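L-serine ammonia-lyase (Rhizomucor miehei CAU432, PDB 5C3U) belongs to the pyridoxal-phosphate-dependent enzyme family and binds pyridoxal-5'-phosphate in a pocket of a fold with two sheets flanked by helices. Local coordinates at residues K32-N37 / S287-H292; R107-I112 / S117-Y122; A128-A133 / G141-S146. All blocks are in the same frame, centred on the assembly; numbering follows the deposited sequence.

Contact 1 (K32-N37 / S287-H292); sequences KELECN and SLCYTH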
loop_
_atom_site.group_PDB
_atom_site.type_symbol
_atom_site.label_atom_id
_atom_site.label_comp_id
_atom_site.label_asym_id
_atom_site.label_seq_id
_atom_site.Cartn_x
_atom_site.Cartn_y
_atom_site.Cartn_z
ATOM N N LYS A 32 -12.120 -12.266 -19.034
ATOM C CA LYS A 32 -12.445 -13.460 -19.820
ATOM C C LYS A 32 -12.032 -14.740 -19.099
ATOM O O LYS A 32 -12.827 -15.676 -18.980
ATOM C CB LYS A 32 -11.808 -13.395 -21.216
ATOM C CG LYS A 32 -12.416 -14.378 -22.208
ATOM C CD LYS A 32 -11.892 -14.143 -23.617
ATOM C CE LYS A 32 -12.790 -14.812 -24.651
ATOM N NZ LYS A 32 -12.153 -14.871 -25.999
ATOM N N GLU A 33 -10.797 -14.771 -18.606
ATOM C CA GLU A 33 -10.268 -15.934 -17.905
ATOM C C GLU A 33 -11.075 -16.283 -16.658
ATOM O O GLU A 33 -11.318 -17.452 -16.394
ATOM C CB GLU A 33 -8.828 -15.685 -17.472
ATOM C CG GLU A 33 -7.767 -15.945 -18.523
ATOM C CD GLU A 33 -6.375 -15.669 -17.987
ATOM O OE1 GLU A 33 -6.095 -16.029 -16.815
ATOM O OE2 GLU A 33 -5.561 -15.083 -18.731
ATOM N N LEU A 34 -11.460 -15.266 -15.893
ATOM C CA LEU A 34 -12.076 -15.468 -14.582
ATOM C C LEU A 34 -13.588 -15.561 -14.620
ATOM O O LEU A 34 -14.200 -15.919 -13.613
ATOM C CB LEU A 34 -11.669 -14.357 -13.603
ATOM C CG LEU A 34 -10.228 -14.327 -13.099
ATOM C CD1 LEU A 34 -10.022 -13.089 -12.244
ATOM C CD2 LEU A 34 -9.871 -15.577 -12.300
ATOM N N GLU A 35 -14.182 -15.230 -15.770
ATOM C CA GLU A 35 -15.641 -15.191 -15.914
ATOM C C GLU A 35 -16.241 -14.221 -14.892
ATOM O O GLU A 35 -17.251 -14.509 -14.234
ATOM C CB GLU A 35 -16.248 -16.595 -15.789
ATOM N N CYS A 36 -15.592 -13.066 -14.773
ATOM C CA CYS A 36 -15.949 -12.045 -13.799
ATOM C C CYS A 36 -15.259 -10.747 -14.197
ATOM O O CYS A 36 -14.113 -10.785 -14.610
ATOM C CB CYS A 36 -15.450 -12.463 -12.421
ATOM S SG CYS A 36 -15.824 -11.245 -11.157
ATOM N N ASN A 37 -15.934 -9.611 -14.055
ATOM C CA ASN A 37 -15.328 -8.323 -14.407
ATOM C C ASN A 37 -14.248 -7.894 -13.414
ATOM O O ASN A 37 -14.530 -7.709 -12.231
ATOM C CB ASN A 37 -16.371 -7.228 -14.490
ATOM C CG ASN A 37 -17.247 -7.359 -15.701
ATOM O OD1 ASN A 37 -16.825 -7.079 -16.821
ATOM N ND2 ASN A 37 -18.480 -7.772 -15.483
ATOM N N SER A 287 -2.125 -11.321 -7.589
ATOM C CA SER A 287 -1.919 -12.767 -7.675
ATOM C C SER A 287 -3.205 -13.563 -7.448
ATOM O O SER A 287 -3.356 -14.659 -7.994
ATOM C CB SER A 287 -0.778 -13.240 -6.749
ATOM O OG SER A 287 -1.203 -13.409 -5.417
ATOM N N LEU A 288 -4.147 -12.994 -6.706
ATOM C CA LEU A 288 -5.429 -13.680 -6.510
ATOM C C LEU A 288 -6.175 -13.824 -7.831
ATOM O O LEU A 288 -6.879 -14.811 -8.048
ATOM C CB LEU A 288 -6.298 -12.986 -5.467
ATOM C CG LEU A 288 -5.729 -12.902 -4.049
ATOM C CD1 LEU A 288 -6.854 -12.495 -3.121
ATOM C CD2 LEU A 288 -5.128 -14.224 -3.592
ATOM N N CYS A 289 -5.988 -12.856 -8.731
ATOM C CA CYS A 289 -6.635 -12.922 -10.037
ATOM C C CYS A 289 -5.893 -13.832 -10.998
ATOM O O CYS A 289 -6.501 -14.703 -11.640
ATOM C CB CYS A 289 -6.802 -11.515 -10.619
ATOM S SG CYS A 289 -7.951 -10.546 -9.616
ATOM N N TYR A 290 -4.580 -13.644 -11.083
ATOM C CA TYR A 290 -3.750 -14.414 -11.997
ATOM C C TYR A 290 -3.757 -15.913 -11.693
ATOM O O TYR A 290 -3.711 -16.731 -12.607
ATOM C CB TYR A 290 -2.324 -13.869 -12.009
ATOM C CG TYR A 290 -2.170 -12.627 -12.853
ATOM C CD1 TYR A 290 -2.534 -12.640 -14.202
ATOM C CD2 TYR A 290 -1.634 -11.438 -12.313
ATOM C CE1 TYR A 290 -2.379 -11.512 -14.996
ATOM C CE2 TYR A 290 -1.483 -10.305 -13.105
ATOM C CZ TYR A 290 -1.853 -10.359 -14.445
ATOM O OH TYR A 290 -1.707 -9.272 -15.277
ATOM N N THR A 291 -3.849 -16.267 -10.420
ATOM C CA THR A 291 -3.915 -17.680 -10.034
ATOM C C THR A 291 -5.338 -18.245 -9.993
ATOM O O THR A 291 -5.501 -19.449 -9.794
ATOM C CB THR A 291 -3.322 -17.927 -8.632
ATOM O OG1 THR A 291 -4.128 -17.248 -7.660
ATOM C CG2 THR A 291 -1.848 -17.474 -8.545
ATOM N N HIS A 292 -6.358 -17.389 -10.107
ATOM C CA HIS A 292 -7.763 -17.812 -10.006
ATOM C C HIS A 292 -8.163 -18.131 -8.580
ATOM O O HIS A 292 -9.300 -18.547 -8.321
ATOM C CB HIS A 292 -8.071 -19.009 -10.935
ATOM C CG HIS A 292 -7.989 -18.698 -12.416
ATOM N ND1 HIS A 292 -7.101 -17.828 -12.938
ATOM C CD2 HIS A 292 -8.709 -19.218 -13.499
ATOM C CE1 HIS A 292 -7.259 -17.769 -14.275
ATOM N NE2 HIS A 292 -8.242 -18.621 -14.617
#
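A methyl group laid over an imidazole face makes the main contact here: Leu-34 sets CD2 against His-292. CD2 stands 3.7 Å from the centroid of the His-292 ring and 15° off the ring normal, a CH-pi contact displaced a little toward CG and ND1. Leucine suits the position because its branched end can serve two neighbours at once. While CD2 covers the ring, the other branch, CD1, packs on Cys-289 CB at 3.9 Å, an apolar contact between buried residues; cysteine is slim enough to let the methyl approach. With CG lying beside the backbone N of Leu-34 (chi1 -70°), both methyls reach toward the helix 280-290, and CD2 also comes within 3.5 Å of the carbonyl O of Cys-289.

The polar approach is made at the rim of the same ring, for the flat imidazole offers a face to the methyl and an edge to the glutamate. Glu-33 OE1 lies in the imidazole plane, 3.3 Å from His-292 CE1, and its carboxylate is turned only 27° from the ring. The glutamate chain, extended beyond CG, crosses the histidine at about a right angle. OE1 remains 4.0 Å from NE2 of His-292, and no hydrogen bond crosses between the segments.

Glu-35 and His-292 are the first residues after their helices to leave helical phi/psi, both with positive phi, and His-292 N bonds to Cys-289 O at 3.1 Å. Nearby, Arg-295 donates to Leu-34 O and Ile-294 touches the Leu-34 side chain, while Cys-289 rests on Val-309 of strand 306-311.

Chemically, the contact appears to rest mainly on dispersion, with a nearby carboxylate as a secondary influence. Glu-33 would probably favour a protonated imidazole through electrostatics, although no salt bridge forms, and Leu-34 limits access to one ring face.

Contact 2 (R107-I112 / S117-Y122); sequences RICQSI and SHLILY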
loop_
_atom_site.group_PDB
_atom_site.type_symbol
_atom_site.label_atom_id
_atom_site.label_comp_id
_atom_site.label_asym_id
_atom_site.label_seq_id
_atom_site.Cartn_x
_atom_site.Cartn_y
_atom_site.Cartn_z
ATOM N N ARG A 107 17.624 4.957 -7.550
ATOM C CA ARG A 107 16.626 5.922 -8.022
ATOM C C ARG A 107 15.733 6.453 -6.909
ATOM O O ARG A 107 15.268 7.590 -6.965
ATOM C CB ARG A 107 15.810 5.362 -9.180
ATOM C CG ARG A 107 16.510 5.628 -10.498
ATOM C CD ARG A 107 15.895 4.885 -11.668
ATOM N NE ARG A 107 16.712 5.112 -12.866
ATOM C CZ ARG A 107 17.756 4.361 -13.223
ATOM N NH1 ARG A 107 18.114 3.306 -12.494
ATOM N NH2 ARG A 107 18.442 4.658 -14.320
ATOM N N ILE A 108 15.500 5.624 -5.897
ATOM C CA ILE A 108 14.815 6.079 -4.704
ATOM C C ILE A 108 15.634 7.206 -4.066
ATOM O O ILE A 108 15.086 8.274 -3.757
ATOM C CB ILE A 108 14.555 4.904 -3.732
ATOM C CG1 ILE A 108 13.591 3.904 -4.385
ATOM C CG2 ILE A 108 14.023 5.407 -2.390
ATOM C CD1 ILE A 108 13.074 2.814 -3.463
ATOM N N CYS A 109 16.943 6.973 -3.921
ATOM C CA CYS A 109 17.876 7.935 -3.341
ATOM C C CYS A 109 17.935 9.217 -4.155
ATOM O O CYS A 109 17.890 10.319 -3.596
ATOM C CB CYS A 109 19.270 7.326 -3.188
ATOM S SG CYS A 109 19.330 5.986 -1.962
ATOM N N GLN A 110 17.988 9.071 -5.478
ATOM C CA GLN A 110 18.077 10.241 -6.355
ATOM C C GLN A 110 16.806 11.088 -6.281
ATOM O O GLN A 110 16.878 12.316 -6.292
ATOM C CB GLN A 110 18.333 9.833 -7.805
ATOM C CG GLN A 110 18.479 11.023 -8.750
ATOM C CD GLN A 110 19.634 11.940 -8.367
ATOM O OE1 GLN A 110 20.804 11.611 -8.578
ATOM N NE2 GLN A 110 19.309 13.098 -7.804
ATOM N N SER A 111 15.650 10.423 -6.219
ATOM C CA SER A 111 14.376 11.135 -6.146
ATOM C C SER A 111 14.307 11.972 -4.895
ATOM O O SER A 111 13.830 13.114 -4.934
ATOM C CB SER A 111 13.190 10.173 -6.157
ATOM O OG SER A 111 13.051 9.591 -7.427
ATOM N N ILE A 112 14.755 11.386 -3.779
ATOM C CA ILE A 112 14.728 12.071 -2.495
ATOM C C ILE A 112 15.670 13.278 -2.479
ATOM O O ILE A 112 15.317 14.344 -1.983
ATOM C CB ILE A 112 15.033 11.101 -1.338
ATOM C CG1 ILE A 112 13.960 10.006 -1.280
ATOM C CG2 ILE A 112 15.124 11.852 -0.012
ATOM C CD1 ILE A 112 14.371 8.813 -0.456
ATOM N N SER A 117 15.260 16.941 -0.032
ATOM C CA SER A 117 15.281 16.347 1.300
ATOM C C SER A 117 16.706 16.093 1.757
ATOM O O SER A 117 17.607 15.942 0.935
ATOM C CB SER A 117 14.547 15.010 1.315
ATOM O OG SER A 117 13.220 15.147 0.874
ATOM N N HIS A 118 16.898 16.029 3.065
ATOM C CA HIS A 118 18.164 15.574 3.632
ATOM C C HIS A 118 18.154 14.089 3.808
ATOM O O HIS A 118 17.395 13.546 4.613
ATOM C CB HIS A 118 18.469 16.342 4.909
ATOM C CG HIS A 118 18.461 17.833 4.694
ATOM N ND1 HIS A 118 17.414 18.611 5.032
ATOM C CD2 HIS A 118 19.392 18.672 4.077
ATOM C CE1 HIS A 118 17.673 19.892 4.683
ATOM N NE2 HIS A 118 18.885 19.928 4.100
ATOM N N LEU A 119 18.998 13.417 3.027
ATOM C CA LEU A 119 19.007 11.966 2.985
ATOM C C LEU A 119 20.123 11.383 3.836
ATOM O O LEU A 119 21.277 11.774 3.710
ATOM C CB LEU A 119 19.142 11.485 1.536
ATOM C CG LEU A 119 19.187 9.978 1.282
ATOM C CD1 LEU A 119 17.889 9.327 1.759
ATOM C CD2 LEU A 119 19.419 9.730 -0.198
ATOM N N ILE A 120 19.764 10.443 4.708
ATOM C CA ILE A 120 20.721 9.699 5.519
ATOM C C ILE A 120 20.616 8.214 5.175
ATOM O O ILE A 120 19.511 7.669 5.103
ATOM C CB ILE A 120 20.427 9.928 7.020
ATOM C CG1 ILE A 120 20.631 11.411 7.352
ATOM C CG2 ILE A 120 21.279 9.021 7.911
ATOM C CD1 ILE A 120 19.895 11.911 8.563
ATOM N N LEU A 121 21.760 7.564 4.962
ATOM C CA LEU A 121 21.788 6.135 4.678
ATOM C C LEU A 121 22.172 5.372 5.930
ATOM O O LEU A 121 23.276 5.538 6.457
ATOM C CB LEU A 121 22.741 5.820 3.515
ATOM C CG LEU A 121 22.121 5.856 2.114
ATOM C CD1 LEU A 121 21.902 7.281 1.627
ATOM C CD2 LEU A 121 22.988 5.093 1.116
ATOM N N TYR A 122 21.256 4.547 6.433
ATOM C CA TYR A 122 21.486 3.877 7.704
ATOM C C TYR A 122 20.598 2.667 7.890
ATOM O O TYR A 122 19.386 2.760 7.703
ATOM C CB TYR A 122 21.237 4.853 8.876
ATOM C CG TYR A 122 21.777 4.348 10.189
ATOM C CD1 TYR A 122 23.041 4.732 10.626
ATOM C CD2 TYR A 122 21.039 3.473 10.986
ATOM C CE1 TYR A 122 23.556 4.269 11.827
ATOM C CE2 TYR A 122 21.547 2.995 12.187
ATOM C CZ TYR A 122 22.810 3.398 12.600
ATOM O OH TYR A 122 23.341 2.937 13.786
#
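Backbone and side chain join Ile-112 to Ser-117 where the chain turns from helix into strand. Ser-117 N donates to Ile-112 O at 3.2 Å; the donor lies nearly on the line of the carbonyl bond, but the hydrogen bond is bent, 143° at the hydrogen.

The side-chain contacts are mostly apolar. Ile-112 CG2 presses on Ser-117 CB at 3.5 Å, closer than carbons usually pack, and the small serine suits so tight a turn. Leu-119 then divides its two methyls along the helix: CD2 meets Cys-109 CB at 3.8 Å, and CD1 meets Ile-112 CG2 at 4.1 Å. Leu-119 CG stands opposite the backbone N (chi1 179°), which points the fork at the helix; the side chain crosses that of Ile-112 at about a right angle. Cysteine, being slim, lets Leu-119 CD2 come close to Cys-109 O.

The contact joins the helix to the second strand of a beta-alpha-beta unit, in which helix 106-114 connects strand 95-100 to the parallel edge strand 118-121. Ile-112 also packs on Ile-98 and on Val-82 of helix 79-92, and that helix supplies Ser-86, the hydrogen-bond partner of Ser-117 OG.

Contact 3 (A128-A133 / G141-S146); sequences AAEVHA and GIYVPS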
loop_
_atom_site.group_PDB
_atom_site.type_symbol
_atom_site.label_atom_id
_atom_site.label_comp_id
_atom_site.label_asym_id
_atom_site.label_seq_id
_atom_site.Cartn_x
_atom_site.Cartn_y
_atom_site.Cartn_z
ATOM N N ALA A 128 15.220 -0.979 10.706
ATOM C CA ALA A 128 16.347 -0.286 11.315
ATOM C C ALA A 128 16.386 1.190 10.897
ATOM O O ALA A 128 16.741 2.041 11.702
ATOM C CB ALA A 128 17.654 -0.961 10.968
ATOM N N ALA A 129 16.042 1.473 9.641
ATOM C CA ALA A 129 15.952 2.877 9.158
ATOM C C ALA A 129 14.939 3.656 9.987
ATOM O O ALA A 129 15.211 4.789 10.416
ATOM C CB ALA A 129 15.584 2.926 7.677
ATOM N N GLU A 130 13.783 3.033 10.232
ATOM C CA GLU A 130 12.741 3.633 11.048
ATOM C C GLU A 130 13.218 3.903 12.474
ATOM O O GLU A 130 12.920 4.957 13.034
ATOM C CB GLU A 130 11.471 2.773 11.075
ATOM C CG GLU A 130 10.337 3.412 11.874
ATOM C CD GLU A 130 9.130 2.514 12.064
ATOM O OE1 GLU A 130 9.092 1.398 11.490
ATOM O OE2 GLU A 130 8.213 2.932 12.805
ATOM N N VAL A 131 13.911 2.922 13.062
ATOM C CA VAL A 131 14.391 3.039 14.443
ATOM C C VAL A 131 15.345 4.219 14.545
ATOM O O VAL A 131 15.212 5.042 15.445
ATOM C CB VAL A 131 15.012 1.720 14.972
ATOM C CG1 VAL A 131 15.918 1.972 16.177
ATOM C CG2 VAL A 131 13.909 0.723 15.334
ATOM N N HIS A 132 16.255 4.327 13.582
ATOM C CA HIS A 132 17.192 5.432 13.512
ATOM C C HIS A 132 16.506 6.753 13.271
ATOM O O HIS A 132 16.740 7.723 14.001
ATOM C CB HIS A 132 18.218 5.183 12.429
ATOM C CG HIS A 132 19.375 6.140 12.468
ATOM N ND1 HIS A 132 20.271 6.154 13.479
ATOM C CD2 HIS A 132 19.769 7.131 11.579
ATOM C CE1 HIS A 132 21.187 7.113 13.247
ATOM N NE2 HIS A 132 20.885 7.705 12.081
ATOM N N ALA A 133 15.633 6.806 12.267
ATOM C CA ALA A 133 14.869 8.039 11.997
ATOM C C ALA A 133 14.133 8.562 13.226
ATOM O O ALA A 133 14.106 9.764 13.471
ATOM C CB ALA A 133 13.897 7.849 10.830
ATOM N N GLY A 141 10.195 18.774 15.061
ATOM C CA GLY A 141 10.152 17.719 14.055
ATOM C C GLY A 141 8.909 16.886 14.241
ATOM O O GLY A 141 8.384 16.780 15.343
ATOM N N ILE A 142 8.427 16.280 13.161
ATOM C CA ILE A 142 7.254 15.431 13.248
ATOM C C ILE A 142 7.581 14.141 12.505
ATOM O O ILE A 142 7.937 14.181 11.327
ATOM C CB ILE A 142 5.990 16.118 12.661
ATOM C CG1 ILE A 142 4.842 15.145 12.486
ATOM C CG2 ILE A 142 6.291 16.768 11.335
ATOM C CD1 ILE A 142 4.228 14.698 13.796
ATOM N N TYR A 143 7.494 13.025 13.223
ATOM C CA TYR A 143 7.695 11.721 12.609
ATOM C C TYR A 143 6.458 11.324 11.794
ATOM O O TYR A 143 5.322 11.475 12.248
ATOM C CB TYR A 143 8.039 10.615 13.627
ATOM C CG TYR A 143 8.572 9.433 12.877
ATOM C CD1 TYR A 143 9.887 9.447 12.402
ATOM C CD2 TYR A 143 7.730 8.375 12.494
ATOM C CE1 TYR A 143 10.390 8.413 11.646
ATOM C CE2 TYR A 143 8.232 7.313 11.731
ATOM C CZ TYR A 143 9.560 7.360 11.300
ATOM O OH TYR A 143 10.096 6.353 10.521
ATOM N N VAL A 144 6.691 10.827 10.577
ATOM C CA VAL A 144 5.598 10.413 9.695
ATOM C C VAL A 144 5.525 8.896 9.661
ATOM O O VAL A 144 6.402 8.236 9.094
ATOM C CB VAL A 144 5.769 10.947 8.259
ATOM C CG1 VAL A 144 4.543 10.584 7.417
ATOM C CG2 VAL A 144 5.940 12.454 8.274
ATOM N N PRO A 145 4.505 8.320 10.314
ATOM C CA PRO A 145 4.444 6.863 10.275
ATOM C C PRO A 145 3.926 6.379 8.909
ATOM O O PRO A 145 3.421 7.178 8.136
ATOM C CB PRO A 145 3.454 6.526 11.392
ATOM C CG PRO A 145 2.614 7.748 11.565
ATOM C CD PRO A 145 3.304 8.932 10.905
ATOM N N SER A 146 4.055 5.088 8.614
ATOM C CA SER A 146 3.608 4.600 7.314
ATOM C C SER A 146 2.103 4.281 7.305
ATOM O O SER A 146 1.468 4.340 6.256
ATOM C CB SER A 146 4.422 3.358 6.919
ATOM O OG SER A 146 4.143 2.295 7.830
HETATM O O HOH W 1 5.819 3.804 10.816
#
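The ring of Tyr-143 reaches from strand 141-143, an outermost strand of the four-stranded parallel sheet paired with 72-75, to helix 126-134 and fits against Ala-133 and Glu-130. Its CG lies trans to the backbone N (chi1 -165°), a setting that carries the ring toward the helix. Ala-133 CB then meets the ring edge in its plane, 3.6 Å from Tyr-143 CE1; alanine is small enough to let the aromatic edge approach closely.

At the phenol end, Glu-130 CG sits 3.2 Å from Tyr-143 OH. The glutamate (chi1 -177°) is extended beyond CG as well; this brings CB and CG past the hydroxyl and carries the carboxylate beyond it, its plane only 10° from that of the ring. A water donates to Glu-130 OE2 at 3.2 Å and accepts from Ser-146 N at 3.1 Å.

Glu-130, about 10 Å from the bound pyridoxal-5'-phosphate, forms a salt bridge with Arg-134, and Tyr-143 OH hydrogen-bonds to Ser-77 OG and Gly-76 N. The direct contacts are thus made by Glu-130 and Ala-133 aliphatic carbon against the ring edge and phenol oxygen, with no hydrogen bond between them; water carries the polar link.

Overall arrangement
Contacts 2 and 3 belong to the four-stranded parallel sheet and pack helices on its two outermost strands, 118-121 and 141-143; contact 1 lies beside the other, mixed sheet, on the far side of the chain's centre, its centre 38 Å from those of both. Contact 2 is the buried one, dominated by aliphatic packing and closed by a direct backbone bond. Contacts 1 and 3 are partly buried, and each brings a glutamate near a flat ring, but a water bridge is found in contact 3. Strand 118-121 leads on to helix 126-134, and Tyr-122 stacks on His-132, so contacts 2 and 3 touch each other, their centres about 14 Å apart.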